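Long-range contacts in NLP/P60 family protein (Bacillus cereus ATCC 10987, PDB 3H41), which cleaves murein peptides as a cysteine peptidase of the NlpC/P60 family, probably at gamma-D-glutamyl-L-lysine bonds, releasing L-Ala-gamma-D-Glu: residues E61-L66 and A207-F212; K252-F257 and A306-P311; E248-G253 and A271-D276. All blocks are in the same frame, centred on the assembly; numbering follows the deposited sequence.

Contact 1 of 3, residues E61-L66 and A207-F212. With ALA (alanine), chain B.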
loop_
_atom_site.group_PDB
_atom_site.type_symbol
_atom_site.label_atom_id
_atom_site.label_comp_id
_atom_site.label_asym_id
_atom_site.label_seq_id
_atom_site.Cartn_x
_atom_site.Cartn_y
_atom_site.Cartn_z
ATOM N N GLU A 61 2.389 11.248 3.865
ATOM C CA GLU A 61 1.547 10.555 4.821
ATOM C C GLU A 61 1.373 9.100 4.464
ATOM O O GLU A 61 1.649 8.233 5.275
ATOM C CB GLU A 61 0.179 11.230 4.855
ATOM C CG GLU A 61 0.195 12.629 5.441
ATOM C CD GLU A 61 0.320 12.642 6.961
ATOM O OE1 GLU A 61 0.743 11.626 7.581
ATOM O OE2 GLU A 61 -0.014 13.696 7.541
ATOM N N THR A 62 0.877 8.843 3.253
ATOM C CA THR A 62 0.579 7.492 2.822
ATOM C C THR A 62 0.318 7.496 1.319
ATOM O O THR A 62 0.444 8.515 0.670
ATOM C CB THR A 62 -0.632 6.888 3.571
ATOM O OG1 THR A 62 -0.728 5.472 3.290
ATOM C CG2 THR A 62 -1.929 7.628 3.202
ATOM N N GLN A 63 -0.015 6.348 0.774
ATOM C CA GLN A 63 -0.522 6.302 -0.580
ATOM C C GLN A 63 -1.791 5.491 -0.582
ATOM O O GLN A 63 -1.936 4.585 0.250
ATOM C CB GLN A 63 0.493 5.661 -1.523
ATOM C CG GLN A 63 1.767 6.520 -1.810
ATOM C CD GLN A 63 2.713 5.799 -2.742
ATOM O OE1 GLN A 63 2.891 4.570 -2.631
ATOM N NE2 GLN A 63 3.292 6.533 -3.702
ATOM N N ALA A 64 -2.710 5.821 -1.498
ATOM C CA ALA A 64 -3.992 5.117 -1.620
ATOM C C ALA A 64 -4.126 4.627 -3.040
ATOM O O ALA A 64 -3.757 5.347 -3.984
ATOM C CB ALA A 64 -5.154 6.040 -1.253
ATOM N N LEU A 65 -4.637 3.409 -3.202
ATOM C CA LEU A 65 -4.731 2.811 -4.541
ATOM C C LEU A 65 -6.020 3.147 -5.312
ATOM O O LEU A 65 -7.065 3.405 -4.712
ATOM C CB LEU A 65 -4.616 1.290 -4.459
ATOM C CG LEU A 65 -3.379 0.694 -3.756
ATOM C CD1 LEU A 65 -3.373 -0.860 -3.812
ATOM C CD2 LEU A 65 -2.091 1.300 -4.330
ATOM N N LEU A 66 -5.934 3.061 -6.643
ATOM C CA LEU A 66 -7.079 3.134 -7.537
ATOM C C LEU A 66 -8.294 2.450 -6.917
ATOM O O LEU A 66 -8.215 1.293 -6.465
ATOM C CB LEU A 66 -6.748 2.476 -8.871
ATOM C CG LEU A 66 -7.875 2.539 -9.902
ATOM C CD1 LEU A 66 -7.932 3.911 -10.499
ATOM C CD2 LEU A 66 -7.638 1.421 -10.979
ATOM N N ALA A 207 6.543 6.466 2.696
ATOM C CA ALA A 207 5.108 6.426 2.560
ATOM C C ALA A 207 4.604 5.465 1.470
ATOM O O ALA A 207 3.438 5.441 1.178
ATOM C CB ALA A 207 4.507 7.911 2.345
ATOM N N GLY A 208 5.475 4.644 0.895
ATOM C CA GLY A 208 5.103 3.831 -0.273
ATOM C C GLY A 208 4.128 2.757 0.185
ATOM O O GLY A 208 4.360 2.113 1.173
ATOM N N THR A 209 3.018 2.589 -0.534
ATOM C CA THR A 209 1.969 1.698 -0.122
ATOM C C THR A 209 1.423 0.984 -1.370
ATOM O O THR A 209 0.222 0.745 -1.501
ATOM C CB THR A 209 0.853 2.473 0.614
ATOM O OG1 THR A 209 1.453 3.524 1.416
ATOM C CG2 THR A 209 0.039 1.498 1.480
ATOM N N SER A 210 2.328 0.654 -2.282
ATOM C CA SER A 210 1.941 0.008 -3.545
ATOM C C SER A 210 3.130 -0.756 -4.175
ATOM O O SER A 210 4.294 -0.606 -3.760
ATOM C CB SER A 210 1.408 1.059 -4.501
ATOM O OG SER A 210 2.476 1.596 -5.233
ATOM N N GLY A 211 2.837 -1.553 -5.198
ATOM C CA GLY A 211 3.887 -2.253 -5.949
ATOM C C GLY A 211 4.832 -1.396 -6.763
ATOM O O GLY A 211 5.780 -1.912 -7.367
ATOM N N PHE A 212 4.615 -0.077 -6.743
ATOM C CA PHE A 212 5.573 0.875 -7.320
ATOM C C PHE A 212 6.657 1.289 -6.318
ATOM O O PHE A 212 7.578 2.022 -6.674
ATOM C CB PHE A 212 4.862 2.122 -7.828
ATOM C CG PHE A 212 3.866 1.862 -8.933
ATOM C CD1 PHE A 212 4.275 1.795 -10.260
ATOM C CD2 PHE A 212 2.530 1.737 -8.644
ATOM C CE1 PHE A 212 3.358 1.559 -11.288
ATOM C CE2 PHE A 212 1.591 1.537 -9.673
ATOM C CZ PHE A 212 2.012 1.434 -10.986
HETATM N N ALA B . 2.958 7.205 7.415
HETATM C CA ALA B . 4.333 6.765 6.911
HETATM C C ALA B . 5.213 6.326 8.075
HETATM O O ALA B . 5.046 6.811 9.203
HETATM C CB ALA B . 5.027 7.900 6.163
HETATM O O HOH W 1 4.354 3.128 -4.363
#
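T209 OG1 is gripped from several directions. It accepts the backbone N-H of Q63 (Q63 N to T209 OG1 3.2 Å, bent to 141° at the hydrogen) and donates to the carbonyl two residues earlier, T209 OG1 to A207 O 2.8 Å, approaching from above that carbonyl's plane. R233 adds a third bond to this hydroxyl and also binds the hydroxyl of T62, which pairs in addition with Q87. The chi1 of -37° in T209, well short of a staggered -60°, leaves OG1 beside the backbone N and within range of Q63 N.

The pairing is reciprocal: the Q63 side chain bonds in turn to the backbone of T209. It passes the A207 carbonyl, with CG 3.6 Å from A207 O, and runs fully extended beyond CG (chi2 180°), which carries OE1 to the backbone N of T209 (Q63 OE1 to T209 N 2.9 Å). The same OE1 also accepts a hydrogen bond from a water 2.7 Å away, and that water accepts one from S210 OG. S210 OG in turn receives the N-H of F212, closing an ST turn, while L65 lays CD2 against S210 CB at 3.5 Å. The amide's other end, NE2, is held by T17.

At the ligand end, A207 CB sits near T62 N and faces the CB of the bound alanine at 3.9 Å. E61 O accepts a hydrogen bond from the alanine amino group (ALA N to E61 O 2.7 Å), and D234 is a second partner of this ligand. The carboxylate of E61 pairs with R91. The SH3-type domain and the catalytic NlpC/P60 domain thus build one wall of the pocket together; the reciprocal Q63-T209 bonds tie the two segments next to it, consistent with recognition of a free N-terminal L-Ala.

Contact 2 of 3, residues K252-F257 and A306-P311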
loop_
_atom_site.group_PDB
_atom_site.type_symbol
_atom_site.label_atom_id
_atom_site.label_comp_id
_atom_site.label_asym_id
_atom_site.label_seq_id
_atom_site.Cartn_x
_atom_site.Cartn_y
_atom_site.Cartn_z
ATOM N N LYS A 252 7.023 -17.805 11.729
ATOM C CA LYS A 252 6.822 -17.276 10.403
ATOM C C LYS A 252 5.568 -16.396 10.352
ATOM O O LYS A 252 4.514 -16.763 10.857
ATOM C CB LYS A 252 6.660 -18.400 9.386
ATOM C CG LYS A 252 7.912 -19.166 9.067
ATOM C CD LYS A 252 7.617 -20.233 8.029
ATOM C CE LYS A 252 8.842 -20.784 7.340
ATOM N NZ LYS A 252 8.390 -21.804 6.337
ATOM N N GLY A 253 5.710 -15.237 9.719
ATOM C CA GLY A 253 4.647 -14.257 9.611
ATOM C C GLY A 253 4.611 -13.212 10.703
ATOM O O GLY A 253 4.008 -12.129 10.508
ATOM N N ASP A 254 5.229 -13.512 11.854
ATOM C CA ASP A 254 5.210 -12.564 12.944
ATOM C C ASP A 254 5.860 -11.258 12.480
ATOM O O ASP A 254 6.784 -11.277 11.663
ATOM C CB ASP A 254 5.933 -13.084 14.177
ATOM C CG ASP A 254 5.132 -14.130 14.952
ATOM O OD1 ASP A 254 3.904 -14.280 14.700
ATOM O OD2 ASP A 254 5.762 -14.818 15.805
ATOM N N LEU A 255 5.329 -10.128 12.951
ATOM C CA LEU A 255 5.947 -8.825 12.652
ATOM C C LEU A 255 6.927 -8.471 13.769
ATOM O O LEU A 255 6.619 -8.628 14.962
ATOM C CB LEU A 255 4.920 -7.718 12.497
ATOM C CG LEU A 255 4.010 -7.807 11.229
ATOM C CD1 LEU A 255 3.132 -6.544 11.048
ATOM C CD2 LEU A 255 4.814 -8.127 9.987
ATOM N N ILE A 256 8.107 -8.016 13.364
ATOM C CA ILE A 256 9.169 -7.665 14.312
ATOM C C ILE A 256 9.436 -6.174 14.207
ATOM O O ILE A 256 9.476 -5.613 13.108
ATOM C CB ILE A 256 10.442 -8.479 14.041
ATOM C CG1 ILE A 256 10.098 -9.940 13.750
ATOM C CG2 ILE A 256 11.424 -8.369 15.219
ATOM C CD1 ILE A 256 9.348 -10.637 14.848
ATOM N N PHE A 257 9.607 -5.538 15.367
ATOM C CA PHE A 257 9.712 -4.101 15.477
ATOM C C PHE A 257 11.061 -3.667 16.015
ATOM O O PHE A 257 11.669 -4.373 16.809
ATOM C CB PHE A 257 8.527 -3.581 16.324
ATOM C CG PHE A 257 7.228 -3.892 15.694
ATOM C CD1 PHE A 257 6.706 -3.061 14.713
ATOM C CD2 PHE A 257 6.553 -5.065 16.004
ATOM C CE1 PHE A 257 5.492 -3.381 14.068
ATOM C CE2 PHE A 257 5.352 -5.387 15.365
ATOM C CZ PHE A 257 4.830 -4.557 14.410
ATOM N N ALA A 306 7.648 -8.239 19.144
ATOM C CA ALA A 306 7.055 -8.886 17.990
ATOM C C ALA A 306 5.562 -9.050 18.224
ATOM O O ALA A 306 5.113 -9.192 19.385
ATOM C CB ALA A 306 7.744 -10.235 17.696
ATOM N N ARG A 307 4.793 -8.984 17.131
ATOM C CA ARG A 307 3.330 -9.123 17.177
ATOM C C ARG A 307 2.847 -10.196 16.197
ATOM O O ARG A 307 3.390 -10.327 15.075
ATOM C CB ARG A 307 2.695 -7.797 16.792
ATOM C CG ARG A 307 2.868 -6.714 17.813
ATOM C CD ARG A 307 1.811 -6.931 18.920
ATOM N NE ARG A 307 2.241 -6.418 20.176
ATOM C CZ ARG A 307 1.426 -5.998 21.137
ATOM N NH1 ARG A 307 0.091 -5.994 21.003
ATOM N NH2 ARG A 307 1.964 -5.553 22.237
ATOM N N ARG A 308 1.809 -10.930 16.598
ATOM C CA ARG A 308 1.193 -11.943 15.744
ATOM C C ARG A 308 -0.232 -11.541 15.348
ATOM O O ARG A 308 -1.052 -11.151 16.165
ATOM C CB ARG A 308 1.224 -13.311 16.428
ATOM C CG ARG A 308 0.679 -14.501 15.599
ATOM C CD ARG A 308 0.989 -15.842 16.288
ATOM N NE ARG A 308 2.425 -15.942 16.480
ATOM C CZ ARG A 308 3.051 -16.690 17.373
ATOM N NH1 ARG A 308 2.379 -17.477 18.212
ATOM N NH2 ARG A 308 4.370 -16.628 17.438
ATOM N N TYR A 309 -0.500 -11.619 14.052
ATOM C CA TYR A 309 -1.742 -11.121 13.490
ATOM C C TYR A 309 -2.556 -12.273 12.885
ATOM O O TYR A 309 -3.739 -12.114 12.589
ATOM C CB TYR A 309 -1.421 -10.039 12.448
ATOM C CG TYR A 309 -1.168 -8.645 13.035
ATOM C CD1 TYR A 309 -2.212 -7.759 13.194
ATOM C CD2 TYR A 309 0.117 -8.211 13.383
ATOM C CE1 TYR A 309 -1.996 -6.457 13.719
ATOM C CE2 TYR A 309 0.343 -6.935 13.905
ATOM C CZ TYR A 309 -0.722 -6.059 14.069
ATOM O OH TYR A 309 -0.524 -4.775 14.573
ATOM N N LEU A 310 -1.918 -13.429 12.725
ATOM C CA LEU A 310 -2.588 -14.626 12.220
ATOM C C LEU A 310 -3.358 -15.283 13.352
ATOM O O LEU A 310 -2.843 -15.400 14.474
ATOM C CB LEU A 310 -1.571 -15.621 11.697
ATOM C CG LEU A 310 -0.855 -15.231 10.408
ATOM C CD1 LEU A 310 0.174 -16.278 10.042
ATOM C CD2 LEU A 310 -1.875 -15.066 9.284
ATOM N N PRO A 311 -4.592 -15.726 13.070
ATOM C CA PRO A 311 -5.389 -16.305 14.147
ATOM C C PRO A 311 -4.818 -17.618 14.665
ATOM O O PRO A 311 -3.793 -18.133 14.206
ATOM C CB PRO A 311 -6.770 -16.517 13.498
ATOM C CG PRO A 311 -6.528 -16.490 12.016
ATOM C CD PRO A 311 -5.359 -15.588 11.816
ATOM O OXT PRO A 311 -5.381 -18.201 15.588
HETATM O O HOH W 2 1.202 -13.155 12.315
#
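D254 and R308 meet side-on, carboxylate and guanidinium only 10° from coplanar, in a two-pronged salt bridge. R308 NE reaches D254 OD1 at 2.8 Å and R308 NH2 reaches D254 OD2 at 2.8 Å; both bonds are nearly straight and use the syn lone pairs. The arginine starts with CG anti to its backbone N (chi1 -176°) and bends at chi3, which swings the NE edge round to the carboxylate. Each partner has a further bond: D254 OD2 takes the N-H of Q251, and R308 NH2 binds the carbonyl of H249.

These groups close the end of an antiparallel pair in the central sheet of the papain-like NlpC/P60 fold, where L255 and R307 form the hydrogen-bonded pair (L255 N to R307 O 2.9 Å, R307 N to L255 O 2.9 Å). On the face carrying those two side chains, F257 crosses R307 at about a right angle and sets ring atom CE2 3.7 Å from R307 CG; the arginine's tip turns away to G242. L255 likewise crosses Y309 at nearly a right angle, CD1 lying 4.0 Å from Y309 CE2, while the tyrosine hydroxyl binds the Q238 carbonyl.

Contact 3 of 3, residues E248-G253 and A271-D276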
loop_
_atom_site.group_PDB
_atom_site.type_symbol
_atom_site.label_atom_id
_atom_site.label_comp_id
_atom_site.label_asym_id
_atom_site.label_seq_id
_atom_site.Cartn_x
_atom_site.Cartn_y
_atom_site.Cartn_z
ATOM N N GLU A 248 11.542 -15.898 22.176
ATOM C CA GLU A 248 11.673 -17.361 22.137
ATOM C C GLU A 248 10.554 -18.057 21.366
ATOM O O GLU A 248 10.649 -19.261 21.100
ATOM C CB GLU A 248 11.692 -17.929 23.567
ATOM N N HIS A 249 9.493 -17.318 21.038
ATOM C CA HIS A 249 8.311 -17.886 20.404
ATOM C C HIS A 249 8.002 -17.345 18.999
ATOM O O HIS A 249 6.890 -17.566 18.473
ATOM C CB HIS A 249 7.115 -17.719 21.332
ATOM C CG HIS A 249 7.095 -18.718 22.443
ATOM N ND1 HIS A 249 7.699 -18.492 23.659
ATOM C CD2 HIS A 249 6.576 -19.967 22.507
ATOM C CE1 HIS A 249 7.536 -19.549 24.433
ATOM N NE2 HIS A 249 6.856 -20.458 23.758
ATOM N N LEU A 250 8.993 -16.709 18.373
ATOM C CA LEU A 250 8.806 -16.149 17.051
ATOM C C LEU A 250 8.434 -17.228 16.048
ATOM O O LEU A 250 9.038 -18.300 16.023
ATOM C CB LEU A 250 10.049 -15.431 16.547
ATOM C CG LEU A 250 10.363 -14.015 16.972
ATOM C CD1 LEU A 250 11.631 -13.590 16.230
ATOM C CD2 LEU A 250 9.227 -13.097 16.647
ATOM N N GLN A 251 7.440 -16.922 15.223
ATOM C CA GLN A 251 6.985 -17.808 14.149
ATOM C C GLN A 251 6.930 -17.051 12.815
ATOM O O GLN A 251 6.836 -15.828 12.777
ATOM C CB GLN A 251 5.594 -18.387 14.468
ATOM C CG GLN A 251 5.644 -19.443 15.551
ATOM C CD GLN A 251 4.259 -19.869 16.049
ATOM O OE1 GLN A 251 3.221 -19.558 15.434
ATOM N NE2 GLN A 251 4.242 -20.593 17.167
ATOM N N LYS A 252 7.023 -17.805 11.729
ATOM C CA LYS A 252 6.822 -17.276 10.403
ATOM C C LYS A 252 5.568 -16.396 10.352
ATOM O O LYS A 252 4.514 -16.763 10.857
ATOM C CB LYS A 252 6.660 -18.400 9.386
ATOM C CG LYS A 252 7.912 -19.166 9.067
ATOM C CD LYS A 252 7.617 -20.233 8.029
ATOM C CE LYS A 252 8.842 -20.784 7.340
ATOM N NZ LYS A 252 8.390 -21.804 6.337
ATOM N N GLY A 253 5.710 -15.237 9.719
ATOM C CA GLY A 253 4.647 -14.257 9.611
ATOM C C GLY A 253 4.611 -13.212 10.703
ATOM O O GLY A 253 4.008 -12.129 10.508
ATOM N N ALA A 271 9.601 -5.409 10.250
ATOM C CA ALA A 271 9.949 -6.458 9.297
ATOM C C ALA A 271 9.070 -7.690 9.576
ATOM O O ALA A 271 8.417 -7.766 10.592
ATOM C CB ALA A 271 11.448 -6.782 9.419
HETATM N N MSE A 272 8.984 -8.627 8.647
HETATM C CA MSE A 272 8.253 -9.873 8.908
HETATM C C MSE A 272 9.215 -11.024 9.003
HETATM O O MSE A 272 10.045 -11.217 8.109
HETATM C CB MSE A 272 7.245 -10.170 7.758
HETATM C CG MSE A 272 6.364 -11.345 8.042
HETATM SE SE MSE A 272 4.942 -11.553 6.723
HETATM C CE MSE A 272 6.039 -11.742 5.205
ATOM N N TYR A 273 9.076 -11.796 10.077
ATOM C CA TYR A 273 9.867 -12.995 10.305
ATOM C C TYR A 273 9.515 -14.053 9.275
ATOM O O TYR A 273 8.328 -14.303 9.024
ATOM C CB TYR A 273 9.634 -13.530 11.723
ATOM C CG TYR A 273 10.642 -14.596 12.113
ATOM C CD1 TYR A 273 12.004 -14.339 12.063
ATOM C CD2 TYR A 273 10.229 -15.859 12.544
ATOM C CE1 TYR A 273 12.928 -15.307 12.413
ATOM C CE2 TYR A 273 11.160 -16.841 12.886
ATOM C CZ TYR A 273 12.493 -16.555 12.830
ATOM O OH TYR A 273 13.411 -17.524 13.160
ATOM N N ILE A 274 10.524 -14.668 8.676
ATOM C CA ILE A 274 10.273 -15.698 7.632
ATOM C C ILE A 274 10.837 -17.064 8.028
ATOM O O ILE A 274 10.877 -17.996 7.208
ATOM C CB ILE A 274 10.762 -15.243 6.212
ATOM C CG1 ILE A 274 12.293 -15.272 6.066
ATOM C CG2 ILE A 274 10.218 -13.835 5.883
ATOM C CD1 ILE A 274 12.817 -15.171 4.586
ATOM N N GLY A 275 11.223 -17.186 9.300
ATOM C CA GLY A 275 11.817 -18.429 9.832
ATOM C C GLY A 275 13.304 -18.578 9.587
ATOM O O GLY A 275 13.909 -17.811 8.823
ATOM N N ASP A 276 13.896 -19.575 10.259
ATOM C CA ASP A 276 15.334 -19.858 10.180
ATOM C C ASP A 276 16.211 -18.633 10.473
ATOM O O ASP A 276 17.278 -18.499 9.915
ATOM C CB ASP A 276 15.685 -20.428 8.818
ATOM C CG ASP A 276 14.981 -21.766 8.540
ATOM O OD1 ASP A 276 14.722 -22.547 9.489
ATOM O OD2 ASP A 276 14.682 -22.030 7.358
#
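The Y273 side chain lies against the loop 248-253, beginning at CB, 3.8 Å from Q251 O. A chi1 of -168° turns the ring away from its own backbone N and lays it alongside the loop backbone. Its edge atom CD2 comes within 3.4 Å of Q251 O, near the ring plane. L250 covers one face: CB lies over the CD2-CE2 side, 4.0 Å from Y273 CD2, and CD1 stands 4.2 Å from the ring centroid and 9° off the normal, a CH-pi contact. Over the opposite face lies the backbone N of G275, 3.5 Å above the ring plane, and at the tip OH bonds to the N-H of G277.

On the backbone of the same residue, the carbonyl accepts a hydrogen bond, G253 N to Y273 O 2.9 Å. G253 has a positive phi (92°), a conformation readily taken by glycine. G253 O also meets CG of selenomethionine M272 at 3.5 Å. K252 runs extended past I274 O, its CE 3.5 Å away, and its NZ pairs with D190 in helix 189-197.

Thus the loop leading into strand 255-259 packs on the end of strand 267-275, whose hairpin with strand 278-281 is part of the NlpC/P60 catalytic-domain sheet that carries the probable active-site residues H269 and H281.

How the contacts relate
Contact 1 comes first along the chain and lies close to the centre of the molecule, where strand 60-65 of the SH3-type part meets the catalytic domain. Contacts 2 and 3 come later and both start from the 248-257 region, sharing K252 and G253. Their centres are about 7 Å apart, and they join through one sheet in which strand 255-259 lies between 303-308 and 267-275; D254 O to Y273 N and I256 N to A271 O, each 2.8 Å, are probable rungs between them. Contact 1 is about 22 and 25 Å from them, centre to centre. One contact thus joins domains at the substrate pocket; of the other two, within the catalytic domain, one pairs strands of its sheet and one packs the incoming loop on a strand.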